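Local coordinates for serine-threonine phosphatase 2C (Toxoplasma gondii, PDB 2I44), which probably removes phosphate from phosphoserine and phosphothreonine residues of proteins, as a metal-dependent phosphatase of the PP2C family that holds two calcium ions here, at residues E37-C43 against F55-G61; G49-C53 against V144-G148; G267-M272 against M298-Q303; E186-I190 against Y229-F233; P20-I26 against A315-K321. All blocks are in the same frame, centred on the assembly; numbering follows the deposited sequence.

Contact 1 of 5, residues E37-C43 against F55-G61. With CA (calcium ion), chain E; CA (calcium ion), chain D.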
# COMPACT_ATOMS: atom_id res chain seq x y z
N GLU A 37 4.07 -7.22 -11.75
CA GLU A 37 3.69 -5.82 -11.62
C GLU A 37 3.60 -5.32 -10.18
O GLU A 37 3.14 -4.20 -9.94
CB GLU A 37 2.38 -5.58 -12.37
CG GLU A 37 2.40 -6.21 -13.76
CD GLU A 37 1.32 -5.70 -14.69
OE1 GLU A 37 0.17 -5.54 -14.24
OE2 GLU A 37 1.63 -5.49 -15.88
N ASP A 38 4.03 -6.15 -9.24
CA ASP A 38 4.05 -5.76 -7.83
C ASP A 38 5.38 -5.07 -7.59
O ASP A 38 6.41 -5.46 -8.16
CB ASP A 38 3.99 -7.00 -6.92
CG ASP A 38 2.57 -7.42 -6.57
OD1 ASP A 38 1.60 -6.90 -7.16
OD2 ASP A 38 2.44 -8.32 -5.70
N ARG A 39 5.38 -4.05 -6.74
CA ARG A 39 6.59 -3.32 -6.39
C ARG A 39 6.54 -3.00 -4.90
O ARG A 39 5.51 -3.17 -4.25
CB ARG A 39 6.71 -2.04 -7.22
CG ARG A 39 6.99 -2.29 -8.70
CD ARG A 39 8.37 -2.93 -8.91
NE ARG A 39 8.72 -3.05 -10.32
CZ ARG A 39 8.22 -3.94 -11.17
NH1 ARG A 39 7.32 -4.83 -10.76
NH2 ARG A 39 8.60 -3.94 -12.44
N PHE A 40 7.66 -2.55 -4.34
CA PHE A 40 7.69 -2.23 -2.92
C PHE A 40 8.87 -1.33 -2.57
O PHE A 40 9.85 -1.23 -3.33
CB PHE A 40 7.74 -3.52 -2.10
CG PHE A 40 8.88 -4.43 -2.47
CD1 PHE A 40 10.17 -4.16 -2.06
CD2 PHE A 40 8.64 -5.58 -3.23
CE1 PHE A 40 11.22 -5.02 -2.38
CE2 PHE A 40 9.69 -6.44 -3.56
CZ PHE A 40 10.98 -6.16 -3.14
N THR A 41 8.79 -0.71 -1.41
CA THR A 41 9.81 0.21 -0.96
C THR A 41 9.93 0.16 0.55
O THR A 41 8.93 0.17 1.26
CB THR A 41 9.45 1.65 -1.40
OG1 THR A 41 9.42 1.73 -2.83
CG2 THR A 41 10.46 2.66 -0.84
N LEU A 42 11.16 0.08 1.03
CA LEU A 42 11.41 0.05 2.46
C LEU A 42 12.57 0.99 2.78
O LEU A 42 13.67 0.83 2.26
CB LEU A 42 11.74 -1.37 2.94
CG LEU A 42 11.79 -1.61 4.45
CD1 LEU A 42 11.76 -3.09 4.75
CD2 LEU A 42 13.03 -0.98 5.04
N CYS A 43 12.31 1.98 3.63
CA CYS A 43 13.34 2.93 4.04
C CYS A 43 13.61 2.70 5.53
O CYS A 43 12.90 3.24 6.39
CB CYS A 43 12.87 4.36 3.80
SG CYS A 43 14.16 5.62 4.04
N PHE A 55 9.95 3.88 6.69
CA PHE A 55 8.86 3.93 5.72
C PHE A 55 8.67 2.54 5.12
O PHE A 55 9.64 1.84 4.83
CB PHE A 55 9.18 4.90 4.58
CG PHE A 55 8.16 4.90 3.48
CD1 PHE A 55 7.03 5.71 3.56
CD2 PHE A 55 8.31 4.08 2.37
CE1 PHE A 55 6.06 5.70 2.56
CE2 PHE A 55 7.35 4.06 1.36
CZ PHE A 55 6.23 4.87 1.45
N PHE A 56 7.41 2.15 4.95
CA PHE A 56 7.09 0.85 4.38
C PHE A 56 6.04 1.03 3.30
O PHE A 56 5.01 1.67 3.53
CB PHE A 56 6.54 -0.08 5.47
CG PHE A 56 7.49 -0.28 6.61
CD1 PHE A 56 8.54 -1.19 6.51
CD2 PHE A 56 7.37 0.46 7.78
CE1 PHE A 56 9.46 -1.36 7.56
CE2 PHE A 56 8.28 0.31 8.84
CZ PHE A 56 9.32 -0.61 8.72
N GLY A 57 6.27 0.44 2.13
CA GLY A 57 5.32 0.57 1.04
C GLY A 57 5.31 -0.61 0.08
O GLY A 57 6.36 -1.14 -0.27
N VAL A 58 4.12 -1.02 -0.32
CA VAL A 58 3.94 -2.11 -1.27
C VAL A 58 2.98 -1.60 -2.33
O VAL A 58 2.00 -0.92 -2.01
CB VAL A 58 3.37 -3.36 -0.57
CG1 VAL A 58 3.05 -4.44 -1.60
CG2 VAL A 58 4.36 -3.89 0.45
N PHE A 59 3.24 -1.92 -3.59
CA PHE A 59 2.40 -1.41 -4.67
C PHE A 59 1.97 -2.46 -5.69
O PHE A 59 2.81 -3.10 -6.32
CB PHE A 59 3.16 -0.29 -5.39
CG PHE A 59 3.83 0.68 -4.45
CD1 PHE A 59 3.11 1.70 -3.86
CD2 PHE A 59 5.18 0.53 -4.13
CE1 PHE A 59 3.71 2.57 -2.95
CE2 PHE A 59 5.80 1.39 -3.22
CZ PHE A 59 5.06 2.41 -2.63
N ASP A 60 0.66 -2.62 -5.86
CA ASP A 60 0.13 -3.58 -6.83
C ASP A 60 -0.20 -2.85 -8.13
O ASP A 60 -1.24 -2.19 -8.25
CB ASP A 60 -1.14 -4.26 -6.28
CG ASP A 60 -1.63 -5.41 -7.17
OD1 ASP A 60 -1.12 -5.57 -8.30
OD2 ASP A 60 -2.56 -6.14 -6.73
N GLY A 61 0.68 -2.98 -9.12
CA GLY A 61 0.44 -2.34 -10.39
C GLY A 61 -0.50 -3.13 -11.28
O GLY A 61 -0.70 -4.33 -11.07
CA CA E . -1.39 -6.30 -10.36
CA CA D . -2.82 -8.13 -7.70
O HOH W 1 -0.88 -6.98 -12.47
O HOH W 2 -0.79 -8.58 -6.68
O HOH W 3 -2.04 -8.15 -9.65
O HOH W 4 -4.53 -7.37 -8.17
O HOH W 5 -3.66 -5.81 -10.33

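Contact 2 of 5, residues G49-C53 against V144-G148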
# COMPACT_ATOMS: atom_id res chain seq x y z
N GLY A 49 19.90 10.71 11.84
CA GLY A 49 20.21 10.98 13.23
C GLY A 49 19.31 10.25 14.20
O GLY A 49 19.58 10.24 15.40
N ARG A 50 18.23 9.64 13.70
CA ARG A 50 17.31 8.91 14.55
C ARG A 50 17.31 7.44 14.17
O ARG A 50 17.75 7.08 13.09
CB ARG A 50 15.88 9.46 14.43
CG ARG A 50 15.69 10.89 14.90
CD ARG A 50 14.21 11.24 14.95
NE ARG A 50 13.51 10.47 15.98
CZ ARG A 50 13.48 10.80 17.27
NH1 ARG A 50 14.11 11.89 17.69
NH2 ARG A 50 12.83 10.04 18.14
N ASP A 51 16.80 6.60 15.06
CA ASP A 51 16.75 5.17 14.77
C ASP A 51 15.37 4.60 15.06
O ASP A 51 15.22 3.40 15.28
CB ASP A 51 17.82 4.44 15.60
CG ASP A 51 17.47 4.39 17.07
OD1 ASP A 51 16.70 5.24 17.54
OD2 ASP A 51 18.00 3.49 17.77
N ASP A 52 14.36 5.47 15.06
CA ASP A 52 13.00 5.03 15.34
C ASP A 52 12.01 5.50 14.27
O ASP A 52 10.82 5.66 14.54
CB ASP A 52 12.56 5.56 16.70
CG ASP A 52 12.47 7.07 16.73
OD1 ASP A 52 13.14 7.72 15.90
OD2 ASP A 52 11.73 7.61 17.58
N CYS A 53 12.51 5.74 13.06
CA CYS A 53 11.68 6.17 11.94
C CYS A 53 11.94 5.33 10.70
O CYS A 53 13.09 5.10 10.33
CB CYS A 53 11.94 7.64 11.59
SG CYS A 53 11.41 8.80 12.86
N VAL A 144 4.17 4.71 7.84
CA VAL A 144 5.27 5.56 8.26
C VAL A 144 5.44 5.40 9.77
O VAL A 144 4.57 5.78 10.55
CB VAL A 144 4.98 7.04 7.91
CG1 VAL A 144 6.08 7.95 8.46
CG2 VAL A 144 4.88 7.19 6.39
N LEU A 145 6.56 4.79 10.16
CA LEU A 145 6.87 4.59 11.57
C LEU A 145 7.68 5.80 12.04
O LEU A 145 8.68 6.15 11.43
CB LEU A 145 7.70 3.32 11.76
CG LEU A 145 8.28 3.11 13.17
CD1 LEU A 145 7.15 2.83 14.14
CD2 LEU A 145 9.27 1.96 13.16
N ALA A 146 7.24 6.43 13.13
CA ALA A 146 7.94 7.59 13.67
C ALA A 146 7.62 7.75 15.16
O ALA A 146 6.46 7.97 15.54
CB ALA A 146 7.54 8.85 12.92
N LYS A 147 8.65 7.63 15.98
CA LYS A 147 8.55 7.77 17.43
C LYS A 147 7.31 7.10 18.03
O LYS A 147 6.48 7.76 18.65
CB LYS A 147 8.57 9.25 17.82
CG LYS A 147 8.85 9.50 19.30
CD LYS A 147 8.71 10.98 19.66
CE LYS A 147 8.99 11.21 21.14
NZ LYS A 147 8.73 12.62 21.56
N GLY A 148 7.19 5.79 17.84
CA GLY A 148 6.06 5.07 18.40
C GLY A 148 4.73 5.17 17.68
O GLY A 148 3.75 4.58 18.13
O HOH W 6 9.04 4.32 16.49

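Contact 3 of 5, residues G267-M272 against M298-Q303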
# COMPACT_ATOMS: atom_id res chain seq x y z
N GLY A 267 -2.71 -10.33 -3.97
CA GLY A 267 -2.20 -11.62 -4.39
C GLY A 267 -2.13 -12.53 -3.17
O GLY A 267 -2.14 -13.76 -3.28
N LEU A 268 -2.04 -11.90 -2.00
CA LEU A 268 -2.01 -12.64 -0.73
C LEU A 268 -3.39 -12.66 -0.07
O LEU A 268 -3.86 -13.71 0.36
CB LEU A 268 -1.02 -12.00 0.25
CG LEU A 268 -1.18 -12.54 1.68
CD1 LEU A 268 -0.76 -14.01 1.73
CD2 LEU A 268 -0.34 -11.72 2.66
N TRP A 269 -4.03 -11.50 0.00
CA TRP A 269 -5.32 -11.37 0.67
C TRP A 269 -6.51 -12.05 -0.00
O TRP A 269 -7.47 -12.41 0.67
CB TRP A 269 -5.61 -9.89 0.92
CG TRP A 269 -4.50 -9.22 1.68
CD1 TRP A 269 -3.83 -8.08 1.33
CD2 TRP A 269 -3.94 -9.65 2.92
NE1 TRP A 269 -2.89 -7.77 2.29
CE2 TRP A 269 -2.94 -8.72 3.28
CE3 TRP A 269 -4.18 -10.73 3.78
CZ2 TRP A 269 -2.18 -8.83 4.45
CZ3 TRP A 269 -3.42 -10.85 4.96
CH2 TRP A 269 -2.43 -9.90 5.28
N ASP A 270 -6.48 -12.20 -1.32
CA ASP A 270 -7.61 -12.87 -1.96
C ASP A 270 -7.67 -14.32 -1.48
O ASP A 270 -8.71 -14.96 -1.57
CB ASP A 270 -7.48 -12.81 -3.49
CG ASP A 270 -7.78 -11.42 -4.05
OD1 ASP A 270 -8.44 -10.62 -3.34
OD2 ASP A 270 -7.37 -11.13 -5.19
N VAL A 271 -6.56 -14.81 -0.94
CA VAL A 271 -6.51 -16.17 -0.43
C VAL A 271 -6.51 -16.29 1.09
O VAL A 271 -7.28 -17.07 1.66
CB VAL A 271 -5.26 -16.91 -0.96
CG1 VAL A 271 -5.28 -18.35 -0.47
CG2 VAL A 271 -5.23 -16.87 -2.49
N MSE A 272 -5.67 -15.50 1.75
CA MSE A 272 -5.54 -15.55 3.21
C MSE A 272 -6.24 -14.42 3.99
O MSE A 272 -6.27 -13.28 3.55
CB MSE A 272 -4.05 -15.54 3.58
CG MSE A 272 -3.24 -16.68 2.98
SE MSE A 272 -3.78 -18.39 3.71
CE MSE A 272 -3.51 -19.49 2.14
N MSE A 298 3.26 -20.29 1.15
CA MSE A 298 2.05 -20.91 1.68
C MSE A 298 0.86 -20.58 0.78
O MSE A 298 0.02 -21.44 0.51
CB MSE A 298 1.75 -20.39 3.09
CG MSE A 298 2.73 -20.81 4.17
SE MSE A 298 2.43 -22.60 4.79
CE MSE A 298 1.33 -22.20 6.33
N THR A 299 0.80 -19.34 0.32
CA THR A 299 -0.26 -18.87 -0.56
C THR A 299 -0.21 -19.58 -1.90
O THR A 299 -1.23 -20.00 -2.43
CB THR A 299 -0.16 -17.34 -0.78
OG1 THR A 299 -0.38 -16.67 0.46
CG2 THR A 299 -1.19 -16.87 -1.80
N LEU A 300 1.00 -19.72 -2.44
CA LEU A 300 1.19 -20.39 -3.72
C LEU A 300 0.82 -21.87 -3.65
O LEU A 300 0.23 -22.42 -4.58
CB LEU A 300 2.65 -20.23 -4.18
CG LEU A 300 3.04 -18.83 -4.67
CD1 LEU A 300 4.55 -18.72 -4.83
CD2 LEU A 300 2.36 -18.57 -6.00
N ALA A 301 1.16 -22.51 -2.53
CA ALA A 301 0.83 -23.92 -2.35
C ALA A 301 -0.68 -24.11 -2.34
O ALA A 301 -1.21 -25.01 -2.98
CB ALA A 301 1.43 -24.43 -1.05
N GLU A 302 -1.38 -23.24 -1.62
CA GLU A 302 -2.83 -23.30 -1.52
C GLU A 302 -3.47 -23.10 -2.89
O GLU A 302 -4.44 -23.78 -3.24
CB GLU A 302 -3.35 -22.23 -0.56
CG GLU A 302 -4.86 -22.20 -0.40
CD GLU A 302 -5.44 -23.54 0.03
OE1 GLU A 302 -4.75 -24.27 0.78
OE2 GLU A 302 -6.58 -23.86 -0.36
N GLN A 303 -2.93 -22.16 -3.66
CA GLN A 303 -3.46 -21.89 -4.98
C GLN A 303 -3.31 -23.12 -5.89
O GLN A 303 -4.23 -23.44 -6.65
CB GLN A 303 -2.76 -20.68 -5.59
CG GLN A 303 -3.16 -19.33 -4.97
CD GLN A 303 -4.56 -18.86 -5.35
OE1 GLN A 303 -4.75 -17.71 -5.75
NE2 GLN A 303 -5.54 -19.75 -5.22
O HOH W 7 -2.78 -15.33 -5.61

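Contact 4 of 5, residues E186-I190 against Y229-F233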
# COMPACT_ATOMS: atom_id res chain seq x y z
N GLU A 186 -18.13 6.04 -3.17
CA GLU A 186 -17.15 5.96 -4.27
C GLU A 186 -17.95 6.03 -5.57
O GLU A 186 -17.62 6.79 -6.49
CB GLU A 186 -16.38 4.64 -4.22
CG GLU A 186 -15.46 4.50 -3.01
CD GLU A 186 -14.37 5.54 -2.99
OE1 GLU A 186 -13.41 5.44 -3.78
OE2 GLU A 186 -14.47 6.49 -2.18
N LYS A 187 -19.00 5.23 -5.63
CA LYS A 187 -19.87 5.17 -6.79
C LYS A 187 -20.43 6.56 -7.08
O LYS A 187 -20.50 7.00 -8.23
CB LYS A 187 -21.01 4.19 -6.51
CG LYS A 187 -21.90 3.88 -7.69
CD LYS A 187 -22.86 2.75 -7.33
CE LYS A 187 -23.77 2.39 -8.49
NZ LYS A 187 -24.62 1.22 -8.15
N LEU A 188 -20.84 7.25 -6.02
CA LEU A 188 -21.38 8.60 -6.18
C LEU A 188 -20.37 9.52 -6.83
O LEU A 188 -20.71 10.29 -7.74
CB LEU A 188 -21.80 9.16 -4.83
CG LEU A 188 -23.31 9.14 -4.63
CD1 LEU A 188 -23.65 9.45 -3.18
CD2 LEU A 188 -23.94 10.16 -5.57
N ARG A 189 -19.12 9.45 -6.39
CA ARG A 189 -18.09 10.32 -6.95
C ARG A 189 -17.83 10.01 -8.43
O ARG A 189 -17.66 10.93 -9.25
CB ARG A 189 -16.78 10.20 -6.15
CG ARG A 189 -15.70 11.15 -6.63
CD ARG A 189 -14.37 10.95 -5.92
NE ARG A 189 -13.77 9.65 -6.24
CZ ARG A 189 -13.68 8.63 -5.40
NH1 ARG A 189 -14.15 8.73 -4.16
NH2 ARG A 189 -13.13 7.49 -5.79
N ILE A 190 -17.81 8.72 -8.76
CA ILE A 190 -17.55 8.31 -10.14
C ILE A 190 -18.61 8.83 -11.12
O ILE A 190 -18.28 9.31 -12.21
CB ILE A 190 -17.46 6.78 -10.24
CG1 ILE A 190 -16.24 6.29 -9.46
CG2 ILE A 190 -17.38 6.36 -11.71
CD1 ILE A 190 -16.28 4.82 -9.14
N TYR A 229 -10.87 -1.12 -8.49
CA TYR A 229 -10.71 -0.34 -7.27
C TYR A 229 -10.87 1.12 -7.69
O TYR A 229 -10.52 1.51 -8.81
CB TYR A 229 -9.36 -0.62 -6.58
CG TYR A 229 -8.13 -0.66 -7.45
CD1 TYR A 229 -7.37 0.49 -7.66
CD2 TYR A 229 -7.71 -1.85 -8.02
CE1 TYR A 229 -6.20 0.44 -8.42
CE2 TYR A 229 -6.54 -1.91 -8.78
CZ TYR A 229 -5.80 -0.76 -8.98
OH TYR A 229 -4.64 -0.80 -9.72
N SER A 230 -11.43 1.93 -6.79
CA SER A 230 -11.73 3.33 -7.08
C SER A 230 -10.73 4.43 -6.71
O SER A 230 -11.00 5.62 -6.92
CB SER A 230 -13.09 3.65 -6.47
OG SER A 230 -13.19 3.05 -5.20
N ARG A 231 -9.60 4.05 -6.13
CA ARG A 231 -8.56 5.01 -5.76
C ARG A 231 -7.23 4.37 -6.11
O ARG A 231 -7.04 3.17 -5.94
CB ARG A 231 -8.63 5.35 -4.27
CG ARG A 231 -9.98 5.91 -3.84
CD ARG A 231 -9.91 6.63 -2.51
NE ARG A 231 -11.23 6.89 -1.95
CZ ARG A 231 -11.44 7.55 -0.82
NH1 ARG A 231 -10.41 8.03 -0.13
NH2 ARG A 231 -12.68 7.72 -0.37
N ALA A 232 -6.31 5.18 -6.63
CA ALA A 232 -5.01 4.64 -7.03
C ALA A 232 -4.05 5.69 -7.56
O ALA A 232 -4.41 6.84 -7.81
CB ALA A 232 -5.22 3.58 -8.10
N PHE A 233 -2.80 5.26 -7.71
CA PHE A 233 -1.77 6.11 -8.29
C PHE A 233 -1.89 5.86 -9.79
O PHE A 233 -2.18 4.74 -10.21
CB PHE A 233 -0.38 5.67 -7.85
CG PHE A 233 0.04 6.18 -6.50
CD1 PHE A 233 0.08 7.55 -6.25
CD2 PHE A 233 0.44 5.30 -5.51
CE1 PHE A 233 0.53 8.03 -5.03
CE2 PHE A 233 0.89 5.77 -4.28
CZ PHE A 233 0.94 7.14 -4.04

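Contact 5 of 5, residues P20-I26 against A315-K321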
# COMPACT_ATOMS: atom_id res chain seq x y z
N PRO A 20 16.99 -1.37 14.58
CA PRO A 20 16.76 -0.88 15.94
C PRO A 20 15.35 -1.04 16.49
O PRO A 20 15.16 -1.61 17.58
CB PRO A 20 17.20 0.58 15.85
CG PRO A 20 18.36 0.49 14.90
CD PRO A 20 17.82 -0.42 13.82
N ALA A 21 14.35 -0.57 15.76
CA ALA A 21 12.97 -0.65 16.23
C ALA A 21 12.11 -1.75 15.63
O ALA A 21 10.92 -1.83 15.93
CB ALA A 21 12.28 0.70 16.04
N PHE A 22 12.68 -2.62 14.80
CA PHE A 22 11.88 -3.67 14.18
C PHE A 22 12.71 -4.60 13.31
O PHE A 22 13.82 -4.25 12.91
CB PHE A 22 10.83 -3.02 13.28
CG PHE A 22 11.44 -2.23 12.16
CD1 PHE A 22 11.74 -2.83 10.93
CD2 PHE A 22 11.77 -0.89 12.34
CE1 PHE A 22 12.37 -2.11 9.92
CE2 PHE A 22 12.40 -0.16 11.33
CZ PHE A 22 12.70 -0.77 10.12
N ASP A 23 12.16 -5.77 13.01
CA ASP A 23 12.82 -6.72 12.13
C ASP A 23 11.92 -6.78 10.90
O ASP A 23 10.69 -6.73 11.01
CB ASP A 23 12.92 -8.10 12.78
CG ASP A 23 13.66 -8.08 14.10
OD1 ASP A 23 14.62 -7.28 14.22
OD2 ASP A 23 13.30 -8.85 15.01
N ALA A 24 12.52 -6.85 9.72
CA ALA A 24 11.72 -6.87 8.51
C ALA A 24 12.16 -7.91 7.51
O ALA A 24 13.32 -8.34 7.49
CB ALA A 24 11.72 -5.50 7.87
N ALA A 25 11.22 -8.31 6.67
CA ALA A 25 11.46 -9.28 5.62
C ALA A 25 10.54 -8.93 4.47
O ALA A 25 9.44 -8.42 4.68
CB ALA A 25 11.15 -10.68 6.13
N ILE A 26 11.00 -9.17 3.24
CA ILE A 26 10.18 -8.87 2.08
C ILE A 26 10.40 -9.97 1.06
O ILE A 26 11.53 -10.31 0.75
CB ILE A 26 10.59 -7.53 1.41
CG1 ILE A 26 10.69 -6.42 2.46
CG2 ILE A 26 9.57 -7.13 0.35
CD1 ILE A 26 11.26 -5.12 1.91
N ALA A 315 4.71 -9.81 -0.06
CA ALA A 315 4.47 -9.68 1.36
C ALA A 315 5.68 -9.03 2.04
O ALA A 315 6.83 -9.37 1.75
CB ALA A 315 4.19 -11.04 1.98
N MSE A 316 5.41 -8.08 2.92
CA MSE A 316 6.44 -7.38 3.66
C MSE A 316 6.02 -7.53 5.12
O MSE A 316 4.95 -7.07 5.50
CB MSE A 316 6.48 -5.90 3.27
CG MSE A 316 7.57 -5.07 3.96
SE MSE A 316 7.53 -3.17 3.46
CE MSE A 316 8.49 -3.29 1.79
N THR A 317 6.85 -8.20 5.92
CA THR A 317 6.55 -8.41 7.33
C THR A 317 7.41 -7.54 8.23
O THR A 317 8.62 -7.44 8.05
CB THR A 317 6.76 -9.90 7.72
OG1 THR A 317 8.04 -10.35 7.25
CG2 THR A 317 5.67 -10.77 7.11
N VAL A 318 6.78 -6.90 9.21
CA VAL A 318 7.48 -6.03 10.14
C VAL A 318 7.15 -6.44 11.58
O VAL A 318 5.99 -6.40 11.99
CB VAL A 318 7.07 -4.55 9.93
CG1 VAL A 318 7.85 -3.65 10.88
CG2 VAL A 318 7.30 -4.14 8.48
N PHE A 319 8.16 -6.84 12.33
CA PHE A 319 7.95 -7.25 13.72
C PHE A 319 8.51 -6.17 14.64
O PHE A 319 9.71 -5.89 14.63
CB PHE A 319 8.65 -8.59 13.99
CG PHE A 319 8.06 -9.75 13.24
CD1 PHE A 319 7.05 -10.52 13.80
CD2 PHE A 319 8.50 -10.05 11.95
CE1 PHE A 319 6.49 -11.58 13.10
CE2 PHE A 319 7.94 -11.11 11.23
CZ PHE A 319 6.93 -11.88 11.81
N PHE A 320 7.63 -5.56 15.42
CA PHE A 320 8.01 -4.51 16.33
C PHE A 320 8.86 -5.05 17.48
O PHE A 320 8.83 -6.24 17.79
CB PHE A 320 6.76 -3.83 16.88
CG PHE A 320 5.87 -3.24 15.81
CD1 PHE A 320 6.30 -2.15 15.06
CD2 PHE A 320 4.63 -3.80 15.55
CE1 PHE A 320 5.49 -1.61 14.06
CE2 PHE A 320 3.81 -3.27 14.54
CZ PHE A 320 4.25 -2.18 13.79
N LYS A 321 9.62 -4.17 18.11
CA LYS A 321 10.47 -4.55 19.24
C LYS A 321 10.38 -3.50 20.32
O LYS A 321 9.84 -2.41 20.04
CB LYS A 321 11.92 -4.72 18.78
CG LYS A 321 12.15 -5.96 17.94
CD LYS A 321 13.62 -6.17 17.60
CE LYS A 321 14.13 -5.17 16.57
NZ LYS A 321 15.51 -5.54 16.12

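Contact 1 of 5, residues E37-C43 against F55-G61
Asp38 and Asp60 face each other at one end of the 38-43/55-61 hairpin, their OD1 atoms 3.2 Å apart and their carboxylate planes turned 80° against each other. Asp60 spans two calcium ions: OD1 binds one at 2.2 Å and OD2 binds the other at an equal length. Gly61 O joins OD1 on the first ion, whereas Asp266 and Asp311 complete the protein ligands of the second. Glu37 and Asp38 stand one shell further out: Glu37 OE1 and Asp38 OD1 each accept a hydrogen bond from a calcium-bound water, and Asp38 OD2 is held by Thr265 and Thr314. Backbone pairing of the two strands sets the spacing of these groups, with Gly61 N bonded to Glu37 O at 2.9 Å and Arg39 paired with Phe59 through both backbone bonds. Farther along, the Phe59 ring turns its edge to Thr41 OG1, which Lys72 O engages, and Leu42 CG packs 3.9 Å from Phe56 CD1. A beta hairpin ending in an aspartate that bridges two metals is the hallmark of the PP2C catalytic centre.

Contact 2 of 5, residues G49-C53 against V144-G148
Asp52 and Lys147 meet where the 53-62 and 137-146 strands, antiparallel neighbours in one sheet of the PP2C beta-sandwich, reach their outer end. The Asp52 carboxylate swings over the Lys147 backbone because CG sits between its own N and carbonyl carbon (chi1 66°), bringing OD2 to 3.2 Å from Lys147 CA. Arg50 holds this carboxylate side-on from within its own loop: NE reaches OD1, and NH2 meets OD2 at 2.7 Å almost in the guanidinium plane. The two-point grip restricts rotation of the carboxylate. Lys147 runs fully extended past the pair and crosses Arg50 at a slant, its CG 4.2 Å from Arg50 NH2, and its side chain packs on helices 83-92 and 98-130. Cys53 and Ala146 form the antiparallel non-hydrogen-bonded pair next in line, with Cys53 SG lying 3.9 Å from Ala146 CB on their shared face. Lys147 N donates to Asp52 O over a long 3.3 Å, and the same carbonyl accepts a hydrogen bond from a water, which in turn accepts one from Gly148 N at 2.7 Å.

Contact 3 of 5, residues G267-M272 against M298-Q303
Thr299 points from helix 291-305 at the end of helix 266-269 and the residues after it, and its two branches part to meet different residues. Its CB carries CG2 anti to the backbone N and OG1 beside it (chi1 -65°). CG2 lies 3.6 Å from Gly267 O and 4.1 Å from Val271 CG2. OG1 lies against Leu268 CD1, whose side chain crosses at about a right angle, and 3.8 Å from CG of Met272 (a selenomethionine), which slides past in the opposite direction. This hydroxyl bonds back to Leu295 O one helical turn earlier, so its polar demand is met within its own helix and it can face carbon here.

Val271 is received one turn further along helix 291-305, between Glu302 and Gln303. Its CG1 rests 3.9 Å from Glu302 CG, while CG2 lies 3.4 Å from Gln303 OE1. The Met272 chain, bent at chi2 and chi3, brings CE to 3.9 Å from Glu302 CB, and the carboxylate of Glu302 turns to Arg306. No direct hydrogen bond crosses the contact; instead a water donates to both Gly267 O, at 2.9 Å, and Gln303 OE1. Gly267 directly follows the calcium ligand Asp266, so this packing joins the short helix that begins at that ligand, and the residues that follow it, to an outer helix of the PP2C alpha-beta-beta-alpha sandwich.

Contact 4 of 5, residues E186-I190 against Y229-F233
Ser230, the first residue of 229-233 to touch helix 184-192, donates a hydrogen bond from OG to Glu186 OE1 over 2.8 Å, on the anti lone pair that faces away from the other oxygen. Its CB also lies 4.3 Å from Ile190 CD1. The Ser230 carbonyl O is 3.1 Å from Arg189 NH2, near the guanidinium plane. Next in sequence, Arg231 stretches from CG to NE across Glu186 and grips it side-on: NE reaches OE1, and NH2 meets OE2 at 2.8 Å. Both bonds arrive on the syn side but about 30° out of the carboxylate plane. A salt-bridge network of five good hydrogen bonds to the buried carboxylate results, which would favour its charged form, because Arg189 takes it end-on with NH1 and NH2 while its NE bonds to Gly242 O; away from the calcium site, it ties helix 184-192 to the loop leading into strand 233-234 of the PP2C fold. Arg189 NH1 and Arg231 NH2 approach OE2 from opposite faces, their guanidinium planes 86° apart. Arg231 NH1 turns to Gln246 O.

Contact 5 of 5, residues P20-I26 against A315-K321
Strands 22-26 and 315-320 run antiparallel at 167°, with their axes 4.6 Å apart, and pair through both backbone bonds at Asp23-Phe319 and again at Ala25-Thr317. On the face shared by Phe22, Ala24 and Ile26, the side chains are apolar. Ile26 and Met316 (a selenomethionine) lie side by side and point the same way; Ile26 CD1 meets Met316 CE at 3.3 Å, tighter than a usual carbon contact. The Phe22 side chain slants across Val318, with Phe22 CB 3.9 Å from Val318 CG1, and its ring turns on to meet Phe56 edge-to-face. Strands 22-29 and 313-320 are neighbours in one of the two sheets of the PP2C beta-sandwich, and this face packs against strands 38-43 and 53-62 of the other. The face of Asp23, Ala25 and Thr317 looks instead to the helical layer, where Thr317 packs on helix 291-305 and also brings OG1 to 3.3 Å from Ala25 CB. At the outer end, Lys321 bends at chi3 (-72°) and crosses Asp23 at about a right angle. Lys321 NZ donates to Asp23 OD1 over 2.7 Å in a salt bridge, meeting the syn side 29° out of the carboxylate plane. Tyr19 O also receives a bond from NZ, and Asp23 OD2 is paired with Arg285.

In the fold
Contacts 1 and 5 are the buried strand pairings, one from each sheet of the sandwich, and they touch through apolar side chains: Leu42 on Ile26, and Phe56 on Phe22 and Val318. Contact 2 shares strand 53-62 with contact 1 but lies at the opposite end from the calcium ions, where the sheet pairing gives way to a salt bridge inside the loop 49-53 and a bridging water. Contact 3, also only partly buried, has no direct hydrogen bond between its segments and packs helix 291-305, which leads into the strand 313-320 of contact 5. Contact 4 is buried yet dominated by charge; Tyr229 OH brings it within 4.0 Å of Asp60 O in contact 1.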